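Local coordinates for protein glycoside hydrolase, GH17 family (PDB 6FCG) that probably hydrolyses internal beta-1,3-glucosidic bonds of the algal storage glucan laminarin, as an endo-acting member of glycoside hydrolase family 17, at residues S47-I52 with N82-R87; Y116-A121 with V163-N168; T208-F213 with S239-P244; I301-T306 with M345-F350. All coordinates share one frame; numbering follows the deposited sequence.

Contact 1 (S47-I52 with N82-R87); sequences SKYLAI and NIRILR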
loop_
_atom_site.group_PDB
_atom_site.type_symbol
_atom_site.label_atom_id
_atom_site.label_comp_id
_atom_site.label_asym_id
_atom_site.label_seq_id
_atom_site.Cartn_x
_atom_site.Cartn_y
_atom_site.Cartn_z
ATOM N N SER A 47 31.288 39.040 -4.798
ATOM C CA SER A 47 31.121 38.047 -5.869
ATOM C C SER A 47 32.371 37.770 -6.710
ATOM O O SER A 47 32.375 36.832 -7.488
ATOM C CB SER A 47 29.958 38.428 -6.766
ATOM O OG SER A 47 30.233 39.633 -7.424
ATOM N N LYS A 48 33.440 38.549 -6.528
ATOM C CA LYS A 48 34.755 38.174 -7.076
ATOM C C LYS A 48 35.388 36.980 -6.352
ATOM O O LYS A 48 36.331 36.418 -6.861
ATOM C CB LYS A 48 35.712 39.361 -7.044
ATOM C CG LYS A 48 35.310 40.447 -8.016
ATOM C CD LYS A 48 36.109 41.722 -7.798
ATOM C CE LYS A 48 35.339 42.940 -8.301
ATOM N NZ LYS A 48 36.275 44.049 -8.615
ATOM N N TYR A 49 34.900 36.654 -5.147
ATOM C CA TYR A 49 35.359 35.492 -4.351
ATOM C C TYR A 49 34.221 34.474 -4.067
ATOM O O TYR A 49 33.735 34.352 -2.913
ATOM C CB TYR A 49 35.989 35.975 -3.030
ATOM C CG TYR A 49 37.073 37.007 -3.182
ATOM C CD1 TYR A 49 36.784 38.370 -3.225
ATOM C CD2 TYR A 49 38.427 36.617 -3.268
ATOM C CE1 TYR A 49 37.793 39.310 -3.361
ATOM C CE2 TYR A 49 39.444 37.551 -3.400
ATOM C CZ TYR A 49 39.119 38.887 -3.451
ATOM O OH TYR A 49 40.130 39.796 -3.567
ATOM N N LEU A 50 33.799 33.765 -5.113
ATOM C CA LEU A 50 32.724 32.756 -4.994
ATOM C C LEU A 50 33.135 31.652 -4.039
ATOM O O LEU A 50 34.288 31.202 -4.064
ATOM C CB LEU A 50 32.375 32.114 -6.336
ATOM C CG LEU A 50 31.645 32.995 -7.362
ATOM C CD1 LEU A 50 31.417 32.218 -8.656
ATOM C CD2 LEU A 50 30.331 33.568 -6.846
ATOM N N ALA A 51 32.188 31.258 -3.184
ATOM C CA ALA A 51 32.409 30.258 -2.147
ATOM C C ALA A 51 31.793 28.921 -2.525
ATOM O O ALA A 51 30.878 28.875 -3.358
ATOM C CB ALA A 51 31.816 30.742 -0.836
ATOM N N ILE A 52 32.292 27.864 -1.883
ATOM C CA ILE A 52 31.789 26.509 -2.047
ATOM C C ILE A 52 32.072 25.692 -0.788
ATOM O O ILE A 52 33.092 25.898 -0.139
ATOM C CB ILE A 52 32.429 25.839 -3.293
ATOM C CG1 ILE A 52 31.635 24.634 -3.779
ATOM C CG2 ILE A 52 33.861 25.391 -3.052
ATOM C CD1 ILE A 52 31.385 24.649 -5.273
ATOM N N ASN A 82 36.487 29.989 -10.942
ATOM C CA ASN A 82 36.327 31.213 -10.111
ATOM C C ASN A 82 35.947 31.004 -8.659
ATOM O O ASN A 82 35.556 31.954 -7.988
ATOM C CB ASN A 82 35.366 32.236 -10.712
ATOM C CG ASN A 82 35.889 32.820 -11.975
ATOM O OD1 ASN A 82 36.941 33.449 -11.972
ATOM N ND2 ASN A 82 35.168 32.620 -13.073
ATOM N N ILE A 83 36.097 29.789 -8.149
ATOM C CA ILE A 83 35.934 29.580 -6.707
ATOM C C ILE A 83 37.197 30.130 -6.058
ATOM O O ILE A 83 38.308 29.789 -6.476
ATOM C CB ILE A 83 35.771 28.082 -6.340
ATOM C CG1 ILE A 83 34.626 27.399 -7.119
ATOM C CG2 ILE A 83 35.623 27.904 -4.846
ATOM C CD1 ILE A 83 33.227 27.795 -6.766
ATOM N N ARG A 84 37.031 30.966 -5.039
ATOM C CA ARG A 84 38.165 31.510 -4.278
ATOM C C ARG A 84 38.145 31.252 -2.794
ATOM O O ARG A 84 39.113 31.563 -2.097
ATOM C CB ARG A 84 38.265 33.026 -4.512
ATOM C CG ARG A 84 38.548 33.450 -5.954
ATOM C CD ARG A 84 39.942 33.008 -6.402
ATOM N NE ARG A 84 40.203 33.348 -7.794
ATOM C CZ ARG A 84 40.001 32.555 -8.841
ATOM N NH1 ARG A 84 39.522 31.313 -8.709
ATOM N NH2 ARG A 84 40.286 33.018 -10.051
ATOM N N ILE A 85 37.049 30.732 -2.263
ATOM C CA ILE A 85 37.037 30.360 -0.846
ATOM C C ILE A 85 36.291 29.057 -0.654
ATOM O O ILE A 85 35.247 28.824 -1.269
ATOM C CB ILE A 85 36.520 31.511 0.060
ATOM C CG1 ILE A 85 36.520 31.076 1.507
ATOM C CG2 ILE A 85 35.132 31.983 -0.365
ATOM C CD1 ILE A 85 36.487 32.232 2.474
ATOM N N LEU A 86 36.874 28.169 0.142
ATOM C CA LEU A 86 36.202 26.927 0.453
ATOM C C LEU A 86 36.005 26.724 1.941
ATOM O O LEU A 86 36.593 27.405 2.765
ATOM C CB LEU A 86 36.787 25.719 -0.297
ATOM C CG LEU A 86 38.264 25.556 -0.331
ATOM C CD1 LEU A 86 38.737 24.728 0.836
ATOM C CD2 LEU A 86 38.696 24.838 -1.580
ATOM N N ARG A 87 35.099 25.799 2.238
ATOM C CA ARG A 87 34.660 25.452 3.566
ATOM C C ARG A 87 34.928 24.001 3.880
ATOM O O ARG A 87 34.764 23.123 3.038
ATOM C CB ARG A 87 33.163 25.607 3.600
ATOM C CG ARG A 87 32.638 25.741 4.974
ATOM C CD ARG A 87 31.138 25.628 5.026
ATOM N NE ARG A 87 30.855 25.217 6.385
ATOM C CZ ARG A 87 29.752 24.625 6.799
ATOM N NH1 ARG A 87 28.722 24.413 5.972
ATOM N NH2 ARG A 87 29.694 24.260 8.080
#

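Contact 2 (Y116-A121 with V163-N168); sequences YMMVGA and VIAVGN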
loop_
_atom_site.group_PDB
_atom_site.type_symbol
_atom_site.label_atom_id
_atom_site.label_comp_id
_atom_site.label_asym_id
_atom_site.label_seq_id
_atom_site.Cartn_x
_atom_site.Cartn_y
_atom_site.Cartn_z
ATOM N N TYR A 116 41.164 30.681 -0.490
ATOM C CA TYR A 116 40.998 30.902 0.947
ATOM C C TYR A 116 40.140 29.837 1.579
ATOM O O TYR A 116 39.455 29.083 0.886
ATOM C CB TYR A 116 40.376 32.250 1.169
ATOM C CG TYR A 116 41.205 33.331 0.549
ATOM C CD1 TYR A 116 42.404 33.729 1.124
ATOM C CD2 TYR A 116 40.818 33.926 -0.638
ATOM C CE1 TYR A 116 43.177 34.709 0.546
ATOM C CE2 TYR A 116 41.581 34.920 -1.221
ATOM C CZ TYR A 116 42.752 35.319 -0.622
ATOM O OH TYR A 116 43.507 36.291 -1.229
ATOM N N MET A 117 40.214 29.742 2.897
ATOM C CA MET A 117 39.524 28.685 3.636
ATOM C C MET A 117 38.757 29.158 4.862
ATOM O O MET A 117 39.255 29.948 5.652
ATOM C CB MET A 117 40.502 27.609 4.062
ATOM C CG MET A 117 39.821 26.371 4.647
ATOM S SD MET A 117 40.842 24.866 4.843
ATOM C CE MET A 117 41.691 24.809 3.279
ATOM N N MET A 118 37.522 28.658 4.982
ATOM C CA MET A 118 36.691 28.697 6.201
ATOM C C MET A 118 36.883 27.358 6.880
ATOM O O MET A 118 36.443 26.353 6.351
ATOM C CB MET A 118 35.235 28.898 5.811
ATOM C CG MET A 118 34.227 28.892 6.957
ATOM S SD MET A 118 32.518 28.987 6.346
ATOM C CE MET A 118 31.654 28.693 7.876
ATOM N N VAL A 119 37.597 27.327 8.013
ATOM C CA VAL A 119 37.943 26.067 8.685
ATOM C C VAL A 119 36.918 25.733 9.734
ATOM O O VAL A 119 36.647 26.518 10.625
ATOM C CB VAL A 119 39.312 26.104 9.344
ATOM C CG1 VAL A 119 39.546 24.864 10.194
ATOM C CG2 VAL A 119 40.389 26.184 8.299
ATOM N N GLY A 120 36.363 24.534 9.622
ATOM C CA GLY A 120 35.384 24.013 10.561
ATOM C C GLY A 120 36.039 23.229 11.665
ATOM O O GLY A 120 36.827 22.307 11.423
ATOM N N ALA A 121 35.727 23.643 12.887
ATOM C CA ALA A 121 36.079 22.905 14.088
ATOM C C ALA A 121 34.797 22.184 14.475
ATOM O O ALA A 121 33.767 22.843 14.718
ATOM C CB ALA A 121 36.515 23.856 15.186
ATOM N N VAL A 163 38.567 32.264 8.260
ATOM C CA VAL A 163 37.434 32.071 9.163
ATOM C C VAL A 163 37.619 30.766 9.918
ATOM O O VAL A 163 38.055 29.758 9.356
ATOM C CB VAL A 163 36.073 32.038 8.390
ATOM C CG1 VAL A 163 34.893 31.698 9.324
ATOM C CG2 VAL A 163 35.774 33.349 7.677
ATOM N N ILE A 164 37.284 30.801 11.209
ATOM C CA ILE A 164 37.037 29.576 11.963
ATOM C C ILE A 164 35.553 29.507 12.317
ATOM O O ILE A 164 35.014 30.438 12.872
ATOM C CB ILE A 164 37.881 29.480 13.214
ATOM C CG1 ILE A 164 39.358 29.473 12.844
ATOM C CG2 ILE A 164 37.537 28.198 13.971
ATOM C CD1 ILE A 164 40.310 29.460 14.022
ATOM N N ALA A 165 34.929 28.387 11.975
ATOM C CA ALA A 165 33.545 28.093 12.335
ATOM C C ALA A 165 33.517 27.105 13.484
ATOM O O ALA A 165 34.060 25.985 13.364
ATOM C CB ALA A 165 32.816 27.512 11.150
ATOM N N VAL A 166 32.918 27.511 14.597
ATOM C CA VAL A 166 32.747 26.653 15.779
ATOM C C VAL A 166 31.467 25.857 15.626
ATOM O O VAL A 166 30.367 26.368 15.858
ATOM C CB VAL A 166 32.673 27.501 17.056
ATOM C CG1 VAL A 166 32.462 26.615 18.278
ATOM C CG2 VAL A 166 33.940 28.307 17.223
ATOM N N GLY A 167 31.611 24.628 15.178
ATOM C CA GLY A 167 30.473 23.734 14.991
ATOM C C GLY A 167 29.833 23.741 13.615
ATOM O O GLY A 167 29.923 24.709 12.854
ATOM N N ASN A 168 29.230 22.612 13.282
ATOM C CA ASN A 168 28.459 22.480 12.076
ATOM C C ASN A 168 27.122 21.824 12.371
ATOM O O ASN A 168 27.026 20.580 12.535
ATOM C CB ASN A 168 29.197 21.646 11.009
ATOM C CG ASN A 168 28.328 21.431 9.774
ATOM O OD1 ASN A 168 28.051 22.364 9.053
ATOM N ND2 ASN A 168 27.886 20.225 9.553
#

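Contact 3 (T208-F213 with S239-P244); sequences TSSDNF and SVHTYP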
loop_
_atom_site.group_PDB
_atom_site.type_symbol
_atom_site.label_atom_id
_atom_site.label_comp_id
_atom_site.label_asym_id
_atom_site.label_seq_id
_atom_site.Cartn_x
_atom_site.Cartn_y
_atom_site.Cartn_z
ATOM N N THR A 208 32.784 32.369 13.642
ATOM C CA THR A 208 31.340 32.125 13.456
ATOM C C THR A 208 30.982 30.759 13.971
ATOM O O THR A 208 31.821 30.063 14.554
ATOM C CB THR A 208 30.927 32.250 11.962
ATOM O OG1 THR A 208 29.506 32.266 11.823
ATOM C CG2 THR A 208 31.518 31.110 11.110
ATOM N N SER A 209 29.715 30.397 13.788
ATOM C CA SER A 209 29.251 29.019 13.893
ATOM C C SER A 209 28.384 28.774 12.686
ATOM O O SER A 209 27.647 29.653 12.281
ATOM C CB SER A 209 28.451 28.799 15.164
ATOM O OG SER A 209 28.129 27.429 15.334
ATOM N N SER A 210 28.486 27.594 12.085
ATOM C CA SER A 210 27.704 27.318 10.891
ATOM C C SER A 210 26.554 26.410 11.300
ATOM O O SER A 210 26.760 25.308 11.808
ATOM C CB SER A 210 28.582 26.733 9.785
ATOM O OG SER A 210 28.097 27.124 8.508
ATOM N N ASP A 211 25.337 26.884 11.093
ATOM C CA ASP A 211 24.179 26.177 11.619
ATOM C C ASP A 211 22.900 26.469 10.829
ATOM O O ASP A 211 22.825 27.415 10.038
ATOM C CB ASP A 211 23.999 26.511 13.122
ATOM C CG ASP A 211 23.491 25.302 13.945
ATOM O OD1 ASP A 211 22.507 24.653 13.508
ATOM O OD2 ASP A 211 24.090 25.022 15.018
ATOM N N ASN A 212 21.913 25.619 11.058
ATOM C CA ASN A 212 20.574 25.758 10.501
ATOM C C ASN A 212 19.921 27.075 10.888
ATOM O O ASN A 212 20.104 27.577 11.988
ATOM C CB ASN A 212 19.708 24.622 11.031
ATOM C CG ASN A 212 18.346 24.570 10.383
ATOM O OD1 ASN A 212 17.344 25.048 10.948
ATOM N ND2 ASN A 212 18.282 23.947 9.210
ATOM N N PHE A 213 19.126 27.601 9.983
ATOM C CA PHE A 213 18.426 28.847 10.211
ATOM C C PHE A 213 17.685 28.889 11.545
ATOM O O PHE A 213 17.615 29.934 12.176
ATOM C CB PHE A 213 17.445 29.137 9.053
ATOM C CG PHE A 213 16.193 28.340 9.118
ATOM C CD1 PHE A 213 16.169 27.027 8.708
ATOM C CD2 PHE A 213 15.022 28.909 9.609
ATOM C CE1 PHE A 213 14.991 26.293 8.758
ATOM C CE2 PHE A 213 13.844 28.186 9.675
ATOM C CZ PHE A 213 13.830 26.878 9.246
ATOM N N SER A 239 26.733 32.265 9.975
ATOM C CA SER A 239 26.764 31.326 8.853
ATOM C C SER A 239 25.485 30.423 8.927
ATOM O O SER A 239 25.345 29.581 9.808
ATOM C CB SER A 239 28.050 30.504 8.892
ATOM O OG SER A 239 28.190 29.708 7.741
ATOM N N VAL A 240 24.572 30.629 7.990
ATOM C CA VAL A 240 23.220 30.119 8.054
ATOM C C VAL A 240 23.007 29.060 7.002
ATOM O O VAL A 240 23.347 29.276 5.826
ATOM C CB VAL A 240 22.219 31.262 7.818
ATOM C CG1 VAL A 240 20.809 30.738 7.658
ATOM C CG2 VAL A 240 22.292 32.234 8.975
ATOM N N HIS A 241 22.391 27.949 7.401
ATOM C CA HIS A 241 22.011 26.893 6.443
ATOM C C HIS A 241 20.507 26.886 6.164
ATOM O O HIS A 241 19.718 26.996 7.100
ATOM C CB HIS A 241 22.387 25.493 6.956
ATOM C CG HIS A 241 23.825 25.345 7.359
ATOM N ND1 HIS A 241 24.352 24.126 7.729
ATOM C CD2 HIS A 241 24.845 26.235 7.433
ATOM C CE1 HIS A 241 25.628 24.272 8.024
ATOM N NE2 HIS A 241 25.953 25.542 7.857
ATOM N N THR A 242 20.143 26.645 4.897
ATOM C CA THR A 242 18.749 26.460 4.501
ATOM C C THR A 242 18.662 25.445 3.381
ATOM O O THR A 242 19.448 25.508 2.441
ATOM C CB THR A 242 18.106 27.789 4.078
ATOM O OG1 THR A 242 16.808 27.546 3.545
ATOM C CG2 THR A 242 18.948 28.511 3.035
ATOM N N TYR A 243 17.698 24.520 3.480
ATOM C CA TYR A 243 17.608 23.375 2.564
ATOM C C TYR A 243 16.210 23.093 2.029
ATOM O O TYR A 243 15.548 22.152 2.450
ATOM C CB TYR A 243 18.189 22.123 3.234
ATOM C CG TYR A 243 19.682 21.913 2.982
ATOM C CD1 TYR A 243 20.121 21.356 1.788
ATOM C CD2 TYR A 243 20.636 22.281 3.942
ATOM C CE1 TYR A 243 21.466 21.164 1.549
ATOM C CE2 TYR A 243 21.992 22.102 3.722
ATOM C CZ TYR A 243 22.404 21.546 2.524
ATOM O OH TYR A 243 23.728 21.323 2.270
ATOM N N PRO A 244 15.754 23.915 1.070
ATOM C CA PRO A 244 14.483 23.637 0.396
ATOM C C PRO A 244 14.386 22.196 -0.138
ATOM O O PRO A 244 13.315 21.598 -0.014
ATOM C CB PRO A 244 14.441 24.666 -0.757
ATOM C CG PRO A 244 15.479 25.668 -0.465
ATOM C CD PRO A 244 16.266 25.264 0.742
#

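Contact 4 (I301-T306 with M345-F350); sequences IHIGET and MSCFYF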
loop_
_atom_site.group_PDB
_atom_site.type_symbol
_atom_site.label_atom_id
_atom_site.label_comp_id
_atom_site.label_asym_id
_atom_site.label_seq_id
_atom_site.Cartn_x
_atom_site.Cartn_y
_atom_site.Cartn_z
ATOM N N ILE A 301 25.014 38.340 7.671
ATOM C CA ILE A 301 24.597 36.971 7.503
ATOM C C ILE A 301 25.153 36.499 6.168
ATOM O O ILE A 301 25.030 37.198 5.142
ATOM C CB ILE A 301 23.066 36.854 7.516
ATOM C CG1 ILE A 301 22.545 37.238 8.901
ATOM C CG2 ILE A 301 22.641 35.428 7.186
ATOM C CD1 ILE A 301 21.082 37.563 8.922
ATOM N N HIS A 302 25.739 35.298 6.192
ATOM C CA HIS A 302 26.154 34.577 4.971
ATOM C C HIS A 302 25.582 33.169 4.939
ATOM O O HIS A 302 25.274 32.588 5.972
ATOM C CB HIS A 302 27.669 34.590 4.865
ATOM C CG HIS A 302 28.219 35.975 4.721
ATOM N ND1 HIS A 302 28.016 36.712 3.581
ATOM C CD2 HIS A 302 28.853 36.799 5.587
ATOM C CE1 HIS A 302 28.536 37.915 3.725
ATOM N NE2 HIS A 302 29.054 37.993 4.936
ATOM N N ILE A 303 25.410 32.625 3.743
ATOM C CA ILE A 303 24.899 31.269 3.597
ATOM C C ILE A 303 26.057 30.290 3.674
ATOM O O ILE A 303 26.861 30.170 2.760
ATOM C CB ILE A 303 24.081 31.082 2.305
ATOM C CG1 ILE A 303 22.948 32.133 2.232
ATOM C CG2 ILE A 303 23.495 29.672 2.232
ATOM C CD1 ILE A 303 22.013 32.177 3.437
ATOM N N GLY A 304 26.105 29.570 4.780
ATOM C CA GLY A 304 27.115 28.555 5.001
ATOM C C GLY A 304 26.852 27.215 4.334
ATOM O O GLY A 304 27.784 26.414 4.186
ATOM N N GLU A 305 25.594 26.924 4.012
ATOM C CA GLU A 305 25.279 25.663 3.387
ATOM C C GLU A 305 23.893 25.692 2.757
ATOM O O GLU A 305 22.915 26.010 3.404
ATOM C CB GLU A 305 25.433 24.485 4.377
ATOM C CG GLU A 305 25.921 23.179 3.731
ATOM C CD GLU A 305 25.972 22.003 4.705
ATOM O OE1 GLU A 305 25.135 21.061 4.560
ATOM O OE2 GLU A 305 26.823 22.002 5.637
ATOM N N THR A 306 23.839 25.358 1.479
ATOM C CA THR A 306 22.600 24.956 0.822
ATOM C C THR A 306 22.971 24.160 -0.430
ATOM O O THR A 306 24.067 24.318 -0.957
ATOM C CB THR A 306 21.700 26.146 0.467
ATOM O OG1 THR A 306 20.423 25.657 0.045
ATOM C CG2 THR A 306 22.305 26.995 -0.658
ATOM N N MET A 345 25.938 38.350 -0.158
ATOM C CA MET A 345 26.223 37.213 0.700
ATOM C C MET A 345 27.139 36.245 -0.050
ATOM O O MET A 345 27.002 36.041 -1.245
ATOM C CB MET A 345 24.922 36.489 1.097
ATOM C CG MET A 345 23.941 37.320 1.910
ATOM S SD MET A 345 22.310 36.571 2.179
ATOM C CE MET A 345 21.891 37.571 3.593
ATOM N N SER A 346 28.107 35.689 0.654
ATOM C CA SER A 346 28.734 34.455 0.265
ATOM C C SER A 346 27.748 33.280 0.373
ATOM O O SER A 346 26.839 33.255 1.214
ATOM C CB SER A 346 29.997 34.211 1.108
ATOM O OG SER A 346 31.054 35.081 0.711
ATOM N N CYS A 347 27.913 32.324 -0.517
ATOM C CA CYS A 347 27.211 31.083 -0.423
ATOM C C CYS A 347 28.203 29.938 -0.601
ATOM O O CYS A 347 28.681 29.706 -1.711
ATOM C CB CYS A 347 26.114 30.980 -1.485
ATOM S SG CYS A 347 25.249 29.394 -1.345
ATOM N N PHE A 348 28.451 29.197 0.480
ATOM C CA PHE A 348 29.321 28.034 0.439
ATOM C C PHE A 348 28.466 26.882 -0.052
ATOM O O PHE A 348 28.040 26.040 0.722
ATOM C CB PHE A 348 29.916 27.770 1.816
ATOM C CG PHE A 348 30.927 28.817 2.254
ATOM C CD1 PHE A 348 30.517 30.035 2.785
ATOM C CD2 PHE A 348 32.290 28.584 2.116
ATOM C CE1 PHE A 348 31.448 30.980 3.160
ATOM C CE2 PHE A 348 33.213 29.519 2.504
ATOM C CZ PHE A 348 32.799 30.723 3.035
ATOM N N TYR A 349 28.237 26.828 -1.360
ATOM C CA TYR A 349 27.222 25.973 -1.917
ATOM C C TYR A 349 27.647 24.510 -1.701
ATOM O O TYR A 349 28.844 24.161 -1.823
ATOM C CB TYR A 349 26.992 26.309 -3.409
ATOM C CG TYR A 349 25.941 25.402 -4.042
ATOM C CD1 TYR A 349 24.627 25.732 -3.992
ATOM C CD2 TYR A 349 26.299 24.224 -4.674
ATOM C CE1 TYR A 349 23.671 24.920 -4.532
ATOM C CE2 TYR A 349 25.353 23.395 -5.212
ATOM C CZ TYR A 349 24.034 23.768 -5.147
ATOM O OH TYR A 349 23.064 22.967 -5.695
ATOM N N PHE A 350 26.675 23.656 -1.400
ATOM C CA PHE A 350 26.942 22.243 -1.166
ATOM C C PHE A 350 26.605 21.390 -2.401
ATOM O O PHE A 350 25.407 21.249 -2.755
ATOM C CB PHE A 350 26.171 21.740 0.047
ATOM C CG PHE A 350 26.779 20.527 0.637
ATOM C CD1 PHE A 350 27.808 20.649 1.543
ATOM C CD2 PHE A 350 26.412 19.266 0.210
ATOM C CE1 PHE A 350 28.457 19.538 2.049
ATOM C CE2 PHE A 350 27.059 18.138 0.716
ATOM C CZ PHE A 350 28.093 18.283 1.642
#

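Contact 1 (S47-I52 with N82-R87)
Strand 50-53, helix 68-80 and strand 83-87 form a beta-alpha-beta unit of the barrel, and here Ala51 and Ile52 pair with Ile85 and Leu86 in parallel. Leu50 O takes Arg84 N at 2.9 Å, and also a weak, longer bond from Ile85 N. Further along, Ile52 N reaches Ile85 O at 3.2 Å, while Arg87 N gives a weak bond to Ile52 O. Ala51 CB lies 3.6 Å from Ile85 CG2 on the face that meets Phe348. On the other face Ile52 and Ile83 cross at about a right angle, their CG2 atoms 3.6 Å apart. With its CG1 anti to the backbone N (chi1 -161°), Ile52 also brings CG2 to 4.0 Å from Leu86 CB. At the N-terminal end of the pair Arg84 CB sits 3.8 Å from Tyr49 CD2, the guanidinium turned 82° from the ring. The arginine bends at chi2 (-66°), which curls NH1 back to 3.0 Å from Ile83 O, above that carbonyl's plane; His79 O takes NH1 too. The guanidinium therefore serves carbonyls around the C-terminal end of helix 68-80, where its charge probably offsets the helix dipole, while the packing of Ala51 and Ile52 on Ile83, Ile85 and Leu86 is apolar.

Contact 2 (Y116-A121 with V163-N168)
Met118 to Ala121 run parallel to Val163 to Val166, the two strand axes coming within 4.6 Å of each other with 24° between their directions. The hydrogen bonds make a regular ladder: Val119 N gives to Val163 O at 2.8 Å, and Val119 O takes Ala165 N at 2.9 Å. Ala165 O then accepts Ala121 N, and the ladder ends where Gly167 N meets Ala121 O at 2.8 Å. Met118 carries most of the side-chain packing. Its CG stands anti to the backbone N (chi1 177°) and the chain stays extended, which lays it beside strand 161-168 with two points of touch. CG rests 3.7 Å from Val163 CG1, the two side chains slanting across one another, and the far methyl CE reaches 3.7 Å from Ala165 CB. These are adjacent strands of the parallel sheet expected to form the TIM barrel of family 17, and Met118 points to its interior, where it also meets Phe348, Tyr237 and Thr208. Val119 and Ile164 share the other face, towards the helical layer: Ile164 CG2 lies 3.8 Å from Val119 O, and Ile164 and Val166 pack on helix 182-197. On that face too, Ala121 CB sits 3.7 Å from Ala165 O. Gly167 has a positive phi of 92°, with angles at which a CB would run into the preceding carbonyl oxygen. Just beyond it, Asn168 OD1 accepts a hydrogen bond from Arg87 NH2.

Contact 3 (T208-F213 with S239-P244)
His241 reaches across to Ser210 and Asp211, and its side chain is worth following outward. CB lies 3.7 Å from Asp211 O, and CG and CD2 are each 3.5 Å from that same oxygen. With CG anti to the carbonyl carbon (chi1 -53°), the ring lies against the neighbouring strand and has Asp211 N over one face, towards the rim. At the tip NE2 hydrogen-bonds Ser210 OG at 2.7 Å, the hydroxyl lying at the ring edge in its plane. CE1 is 3.8 Å from Ser210 OG and also packs against Asn168. ND1 bonds Glu169 OE2, which leaves both ring nitrogens engaged. Ser210 OG has a second partner in Ser239 OG, also 2.7 Å away, and the result is a short buried polar chain. A leucine in place of His241 would probably cost Ser210 OG its ring-nitrogen partner and Glu169 its imidazole mate. The backbone ladder fixes the register: Asp211 N to Ser239 O at 3.0 Å, then His241 N to Asp211 O at 2.7 Å. Phe213 N carries it on to His241 O, an oxygen that also lies at the edge of the Phe213 ring. Phe213 CB touches Val240 CG1 at 4.0 Å. Strand 206-212 lies between strands 161-168 and 238-241 in the barrel sheet, with Thr208 and Ser210 directed inward onto Met118. Asn212 OD1 caps Ala214 N at the start of helix 214-218, Trp216 of that helix bonds Ser239 O, and Phe213 packs against helix 266-294.

Contact 4 (I301-T306 with M345-F350)
Ile303 and Phe348 hold the middle of this contact: Phe348 N gives to Ile303 O at 2.9 Å, and Ile303 N gives to Ser346 O at 3.0 Å. Towards the start, CG of His302 stands anti to the carbonyl carbon (chi1 -63°), which swings the ring towards 345-346, where ND1 accepts Ser346 N at 3.1 Å, 28° out of the ring plane. At the far end Thr306 O takes Phe350 N at 2.7 Å and lies over one face of the Tyr349 ring. Cys347 SG touches two methyls on the same side, Thr306 CG2 at 3.9 Å and Ile303 CG2 at 4.0 Å. Glu305 runs alongside Phe350, pointing the same way, with CG 3.8 Å from Phe350 CD1. Replacing His302 by an alanine would probably leave Ser346 N without its acceptor and Tyr237 without the ring it meets. In the next shell, Tyr243 bonds Glu305 OE1, while Arg87 and Tyr89 hold OE2, Arg87 by a salt bridge. Thr242 O fixes the Thr306 hydroxyl, and helix 326-342 backs Ile303, Thr306 and Cys347. Tyr349 goes on to bond Ser53 through its backbone, so segment 345-350 bridges strand 301-305 to strand 50-53. Irregular here, it sits where the eighth strand would close a TIM barrel, as expected for family 17; Glu305 lies towards the sheet's C-terminal end, where glycosidases of this fold carry their active site.

How the contacts relate
Contacts 1 to 4 follow one another along the chain, each closing before the next opens, and all reach one parallel sheet. The strand order across it matches the chain order, from 50-53 to 301-305, as a TIM barrel requires, and the irregular segment 345-350 of contact 4 lies between its two outermost strands. Centres of contacts 3 and 4 are about 8 Å apart, those of contacts 1 and 4 about 10 Å, and those of contacts 1 and 3 about 17 Å. Arg87 of contact 1 touches all three others, passing near Asn168, His241 and Glu305. These polar groups gather at the C-terminal ends of the strands, consistent with a substrate-binding end built jointly by all four contacts.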